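Local coordinates for protein TetR family transcription regulator (Marinobacter aquaeolei, PDB 3PAS) that probably acts as a dimeric transcription regulator of the TetR family, binding DNA through a predicted helix-turn-helix motif, at residues Leu14-Val18 / Ala58-Val63; Gln88-Phe93 / Met155-Ile159. One frame throughout, in Å; residues are numbered along the deposited sequence. Where two conformers were deposited one is given.

Interaction 1 of 2, residues Leu14-Val18 / Ala58-Val63; sequences LEATV and ATFYYV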
loop_
_atom_site.group_PDB
_atom_site.type_symbol
_atom_site.label_atom_id
_atom_site.label_comp_id
_atom_site.label_asym_id
_atom_site.label_seq_id
_atom_site.Cartn_x
_atom_site.Cartn_y
_atom_site.Cartn_z
ATOM N N LEU B 14 10.321 21.033 -12.819
ATOM C CA LEU B 14 10.294 19.718 -12.282
ATOM C C LEU B 14 9.512 19.697 -10.950
ATOM O O LEU B 14 8.647 18.872 -10.763
ATOM C CB LEU B 14 11.722 19.185 -12.092
ATOM C CG LEU B 14 12.511 18.993 -13.383
ATOM C CD1 LEU B 14 14.011 18.981 -13.121
ATOM C CD2 LEU B 14 11.995 17.750 -14.122
ATOM N N GLU B 15 9.789 20.659 -10.075
ATOM C CA GLU B 15 9.070 20.792 -8.808
ATOM C C GLU B 15 7.578 21.116 -9.014
ATOM O O GLU B 15 6.722 20.566 -8.342
ATOM C CB GLU B 15 9.764 21.863 -7.951
ATOM C CG GLU B 15 11.053 21.385 -7.293
ATOM C CD GLU B 15 10.829 20.325 -6.186
ATOM O OE1 GLU B 15 9.690 20.175 -5.657
ATOM O OE2 GLU B 15 11.787 19.614 -5.845
ATOM N N ALA B 16 7.259 21.978 -9.965
ATOM C CA ALA B 16 5.856 22.310 -10.258
ATOM C C ALA B 16 5.117 21.063 -10.764
ATOM O O ALA B 16 3.935 20.862 -10.456
ATOM C CB ALA B 16 5.783 23.439 -11.297
ATOM N N THR B 17 5.816 20.224 -11.529
ATOM C CA THR B 17 5.252 18.971 -12.043
ATOM C C THR B 17 4.975 18.035 -10.851
ATOM O O THR B 17 3.891 17.493 -10.745
ATOM C CB THR B 17 6.169 18.290 -13.037
ATOM O OG1 THR B 17 6.391 19.136 -14.166
ATOM C CG2 THR B 17 5.550 16.996 -13.569
ATOM N N VAL B 18 5.983 17.832 -9.991
ATOM C CA VAL B 18 5.785 17.074 -8.723
ATOM C C VAL B 18 4.539 17.560 -7.949
ATOM O O VAL B 18 3.692 16.747 -7.627
ATOM C CB VAL B 18 6.984 17.159 -7.786
ATOM C CG1 VAL B 18 6.609 16.526 -6.379
ATOM C CG2 VAL B 18 8.205 16.456 -8.418
ATOM N N ALA B 58 11.227 13.281 -17.151
ATOM C CA ALA B 58 12.319 14.028 -16.502
ATOM C C ALA B 58 12.024 14.228 -15.002
ATOM O O ALA B 58 12.928 14.203 -14.156
ATOM C CB ALA B 58 12.573 15.405 -17.222
ATOM N N THR B 59 10.766 14.485 -14.688
ATOM C CA THR B 59 10.324 14.680 -13.313
ATOM C C THR B 59 10.464 13.365 -12.550
ATOM O O THR B 59 10.884 13.352 -11.394
ATOM C CB THR B 59 8.852 15.242 -13.221
ATOM O OG1 THR B 59 8.779 16.533 -13.876
ATOM C CG2 THR B 59 8.434 15.485 -11.740
ATOM N N PHE B 60 10.092 12.259 -13.186
ATOM C CA PHE B 60 10.231 10.961 -12.543
ATOM C C PHE B 60 11.717 10.706 -12.207
ATOM O O PHE B 60 12.058 10.294 -11.079
ATOM C CB PHE B 60 9.659 9.847 -13.386
ATOM C CG PHE B 60 9.769 8.502 -12.741
ATOM C CD1 PHE B 60 8.989 8.199 -11.687
ATOM C CD2 PHE B 60 10.725 7.605 -13.150
ATOM C CE1 PHE B 60 9.091 6.945 -11.051
ATOM C CE2 PHE B 60 10.818 6.362 -12.544
ATOM C CZ PHE B 60 10.025 6.047 -11.506
ATOM N N TYR B 61 12.602 10.993 -13.149
ATOM C CA TYR B 61 14.039 10.834 -12.896
ATOM C C TYR B 61 14.611 11.778 -11.877
ATOM O O TYR B 61 15.510 11.410 -11.103
ATOM C CB TYR B 61 14.837 10.941 -14.196
ATOM C CG TYR B 61 14.636 9.792 -15.126
ATOM C CD1 TYR B 61 14.547 8.485 -14.644
ATOM C CD2 TYR B 61 14.632 9.975 -16.500
ATOM C CE1 TYR B 61 14.392 7.408 -15.503
ATOM C CE2 TYR B 61 14.486 8.888 -17.369
ATOM C CZ TYR B 61 14.377 7.610 -16.858
ATOM O OH TYR B 61 14.231 6.531 -17.693
ATOM N N TYR B 62 14.122 13.009 -11.869
ATOM C CA TYR B 62 14.492 13.969 -10.854
ATOM C C TYR B 62 14.081 13.468 -9.442
ATOM O O TYR B 62 14.877 13.511 -8.476
ATOM C CB TYR B 62 13.797 15.291 -11.165
ATOM C CG TYR B 62 13.824 16.314 -10.066
ATOM C CD1 TYR B 62 14.956 17.064 -9.831
ATOM C CD2 TYR B 62 12.690 16.583 -9.295
ATOM C CE1 TYR B 62 14.977 18.041 -8.855
ATOM C CE2 TYR B 62 12.716 17.550 -8.327
ATOM C CZ TYR B 62 13.883 18.285 -8.113
ATOM O OH TYR B 62 13.953 19.273 -7.124
ATOM N N VAL B 63 12.849 12.999 -9.321
ATOM C CA VAL B 63 12.328 12.523 -8.036
ATOM C C VAL B 63 13.138 11.263 -7.594
ATOM O O VAL B 63 13.691 11.197 -6.492
ATOM C CB VAL B 63 10.811 12.258 -8.150
ATOM C CG1 VAL B 63 10.324 11.460 -6.973
ATOM C CG2 VAL B 63 10.002 13.610 -8.319
#

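Interaction 2 of 2, residues Gln88-Phe93 / Met155-Ile159; sequences QWHTLF and MFRPI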
loop_
_atom_site.group_PDB
_atom_site.type_symbol
_atom_site.label_atom_id
_atom_site.label_comp_id
_atom_site.label_asym_id
_atom_site.label_seq_id
_atom_site.Cartn_x
_atom_site.Cartn_y
_atom_site.Cartn_z
ATOM N N GLN B 88 19.833 4.149 5.687
ATOM C CA GLN B 88 19.021 4.426 4.484
ATOM C C GLN B 88 17.555 4.578 4.869
ATOM O O GLN B 88 16.849 5.404 4.353
ATOM C CB GLN B 88 19.154 3.260 3.507
ATOM C CG GLN B 88 17.924 2.996 2.600
ATOM C CD GLN B 88 17.562 1.533 2.673
ATOM O OE1 GLN B 88 16.976 1.052 3.681
ATOM N NE2 GLN B 88 17.982 0.778 1.640
ATOM N N TRP B 89 17.118 3.714 5.764
ATOM C CA TRP B 89 15.712 3.707 6.243
ATOM C C TRP B 89 15.359 4.993 6.910
ATOM O O TRP B 89 14.329 5.601 6.591
ATOM C CB TRP B 89 15.459 2.534 7.164
ATOM C CG TRP B 89 14.177 2.520 7.912
ATOM C CD1 TRP B 89 13.844 3.273 8.990
ATOM C CD2 TRP B 89 13.044 1.687 7.639
ATOM N NE1 TRP B 89 12.568 2.986 9.388
ATOM C CE2 TRP B 89 12.066 1.997 8.586
ATOM C CE3 TRP B 89 12.783 0.688 6.688
ATOM C CZ2 TRP B 89 10.822 1.343 8.636
ATOM C CZ3 TRP B 89 11.590 0.050 6.729
ATOM C CH2 TRP B 89 10.591 0.387 7.720
ATOM N N HIS B 90 16.203 5.420 7.832
ATOM C CA HIS B 90 16.013 6.699 8.508
ATOM C C HIS B 90 16.019 7.845 7.504
ATOM O O HIS B 90 15.206 8.752 7.621
ATOM C CB HIS B 90 17.061 6.959 9.621
ATOM C CG HIS B 90 16.734 6.311 10.938
ATOM N ND1 HIS B 90 16.073 6.968 11.963
ATOM C CD2 HIS B 90 17.005 5.073 11.397
ATOM C CE1 HIS B 90 15.957 6.147 12.994
ATOM N NE2 HIS B 90 16.500 4.981 12.665
ATOM N N THR B 91 16.941 7.845 6.531
ATOM C CA THR B 91 16.996 8.962 5.543
ATOM C C THR B 91 15.713 9.008 4.653
ATOM O O THR B 91 15.095 10.058 4.476
ATOM C CB THR B 91 18.244 8.834 4.669
ATOM O OG1 THR B 91 19.373 8.963 5.532
ATOM C CG2 THR B 91 18.239 9.916 3.614
ATOM N N LEU B 92 15.270 7.844 4.208
ATOM C CA LEU B 92 14.051 7.738 3.389
ATOM C C LEU B 92 12.786 8.156 4.171
ATOM O O LEU B 92 11.907 8.848 3.651
ATOM C CB LEU B 92 13.868 6.347 2.869
ATOM C CG LEU B 92 14.729 5.875 1.680
ATOM C CD1 LEU B 92 14.617 4.348 1.506
ATOM C CD2 LEU B 92 14.464 6.593 0.409
ATOM N N PHE B 93 12.722 7.758 5.417
ATOM C CA PHE B 93 11.571 8.076 6.242
ATOM C C PHE B 93 11.531 9.600 6.423
ATOM O O PHE B 93 10.463 10.200 6.302
ATOM C CB PHE B 93 11.662 7.331 7.565
ATOM C CG PHE B 93 10.328 7.109 8.226
ATOM C CD1 PHE B 93 9.600 8.175 8.694
ATOM C CD2 PHE B 93 9.846 5.830 8.454
ATOM C CE1 PHE B 93 8.402 7.986 9.325
ATOM C CE2 PHE B 93 8.643 5.642 9.040
ATOM C CZ PHE B 93 7.920 6.716 9.517
HETATM N N MSE B 155 10.759 -4.350 3.425
HETATM C CA MSE B 155 11.880 -3.420 3.722
HETATM C C MSE B 155 11.726 -2.002 3.121
HETATM O O MSE B 155 12.251 -1.050 3.680
HETATM C CB MSE B 155 13.224 -4.026 3.336
HETATM C CG MSE B 155 14.512 -3.197 3.626
HETATM SE SE MSE B 155 14.743 -2.518 5.411
HETATM C CE MSE B 155 15.258 -4.232 6.257
ATOM N N PHE B 156 11.019 -1.839 2.017
ATOM C CA PHE B 156 10.864 -0.485 1.428
ATOM C C PHE B 156 9.455 0.063 1.500
ATOM O O PHE B 156 9.215 1.198 1.950
ATOM C CB PHE B 156 11.419 -0.520 0.016
ATOM C CG PHE B 156 12.859 -0.908 -0.012
ATOM C CD1 PHE B 156 13.842 0.033 0.254
ATOM C CD2 PHE B 156 13.239 -2.232 -0.211
ATOM C CE1 PHE B 156 15.173 -0.338 0.270
ATOM C CE2 PHE B 156 14.572 -2.595 -0.209
ATOM C CZ PHE B 156 15.535 -1.639 0.035
ATOM N N ARG B 157 8.487 -0.768 1.146
ATOM C CA ARG B 157 7.118 -0.315 1.147
ATOM C C ARG B 157 6.637 0.150 2.495
ATOM O O ARG B 157 5.842 1.064 2.553
ATOM C CB ARG B 157 6.190 -1.435 0.654
ATOM C CG ARG B 157 4.764 -1.037 0.458
ATOM C CD ARG B 157 4.712 -0.061 -0.689
ATOM N NE ARG B 157 3.358 0.241 -1.083
ATOM C CZ ARG B 157 3.053 1.134 -2.013
ATOM N NH1 ARG B 157 4.014 1.825 -2.632
ATOM N NH2 ARG B 157 1.788 1.347 -2.305
ATOM N N PRO B 158 7.118 -0.454 3.597
ATOM C CA PRO B 158 6.537 0.058 4.855
ATOM C C PRO B 158 6.885 1.522 5.182
ATOM O O PRO B 158 6.149 2.148 5.958
ATOM C CB PRO B 158 7.089 -0.898 5.935
ATOM C CG PRO B 158 7.363 -2.174 5.162
ATOM C CD PRO B 158 7.853 -1.703 3.795
ATOM N N ILE B 159 7.979 2.041 4.638
ATOM C CA ILE B 159 8.360 3.455 4.808
ATOM C C ILE B 159 7.245 4.363 4.212
ATOM O O ILE B 159 6.725 5.222 4.893
ATOM C CB ILE B 159 9.721 3.808 4.197
ATOM C CG1 ILE B 159 10.825 2.914 4.820
ATOM C CG2 ILE B 159 10.031 5.350 4.428
ATOM C CD1 ILE B 159 12.206 3.034 4.222
#

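Interaction 1 of 2, residues Leu14-Val18 / Ala58-Val63
Leu14 and Glu15 meet Tyr62 from two directions. Leu14 lays its CB over one face of the phenol ring in a CH-pi contact, 4.1 Å from the ring centroid, while Glu15 comes to the ring's edge and accepts a hydrogen bond from the hydroxyl, Tyr62 OH donating to Glu15 OE2 over 2.5 Å. That oxygen offers its anti lone pair, and the carboxylate stands almost perpendicular to the ring, at 85°. With CG of Tyr62 anti to the backbone N (chi1 167°), the ring reaches across to helix 5-24, long enough to carry a hydroxyl to the acid. A phenylalanine here would keep the face for Leu14 but would probably leave OE2 of Glu15 without this donor.

Beyond the ring, the CD2 branch of Leu14 lies beside Thr59, 3.4 Å from its OG1, and touches Ala58, whose small methyl leaves room for it. The Thr59 hydroxyl bonds to Leu55 O of its own helix, and with OG1 so placed the methyl CG2 meets Val18 CG2, which packs tightly on Val63 CG2, at 3.4 Å.

The local axes cross at -93°, packing helix 5-24, which flanks the predicted helix-turn-helix, across the long helix 52-76. Arg99 forms a salt bridge with Glu15 OE1, so the carboxylate is gripped at both oxygens, and its negative charge would be expected to strengthen the tyrosine bond.

Interaction 2 of 2, residues Gln88-Phe93 / Met155-Ile159
Trp89 and Ile159 centre a buried, apolar helix-helix contact in the all-helical C-terminal domain of this TetR-family protein, where helix 81-98 runs beside helix 148-167 with their local axes 29° apart. No hydrogen bond crosses between the segments; shape and aromatic surface do the work.

Ile159 suits its place because it branches at CB and can serve several partners at once. Its CG1 lies over the six-membered ring of Trp89 as a CH-pi contact, 3.6 Å from the centroid and 15° off the normal. CD1 stays against the indole, 3.5 Å from Trp89 CE3, and also reaches Leu92 CD1, while CG2 turns to the backbone and CB of Phe93, with Phe93 CA at 3.6 Å. The division follows from the first torsion: CG2 is anti to the backbone N, and CG1 anti to the carbonyl carbon (chi1 -58°).

The indole is broad enough to reach three residues of the other helix. Pro158 CB touches it at CH2, 4.1 Å away. Met155, present as selenomethionine, bends at chi2 and chi3 to bring SE obliquely to the ring, 4.0 Å from Trp89 CE3, a Met-aromatic contact. Phe182 of helix 175-189 meets the same indole edge-to-face, and NE1 makes a weak hydrogen bond to Ile178 O, so a third helix also holds the ring. Helix 148-167 also approaches the second subunit, where Pro158 packs on Thr153 of that chain.

Helix 148-167 is kinked here: Pro158 has no amide hydrogen to give, and Ile159 N bonds to Phe156 O, not a full turn back. The carbonyl oxygen of Met155 is buried without a hydrogen-bond partner in the model and faces the indole edge, 3.3 Å from Trp89 CZ3.

How the interactions relate
Both interactions are buried, but they lie in different parts of the molecule, with centres about 20 Å apart and no atoms in touch. Interaction 1 fastens the N-terminal helix 5-24, near-perpendicularly, to helix 52-76; interaction 2 joins two helices of the C-terminal domain at a shallow angle. Although they share no helix, helix 52-76 links them: it carries half of interaction 1, precedes helix 81-98 in the chain and, through Val67, packs against Leu92 of interaction 2. Their chemistry differs accordingly. At the junction of the two regions, apolar packing is joined by a charged hydrogen bond, whereas deeper in the C-terminal bundle, beside the dimer partner, an indole and aliphatic branches predominate.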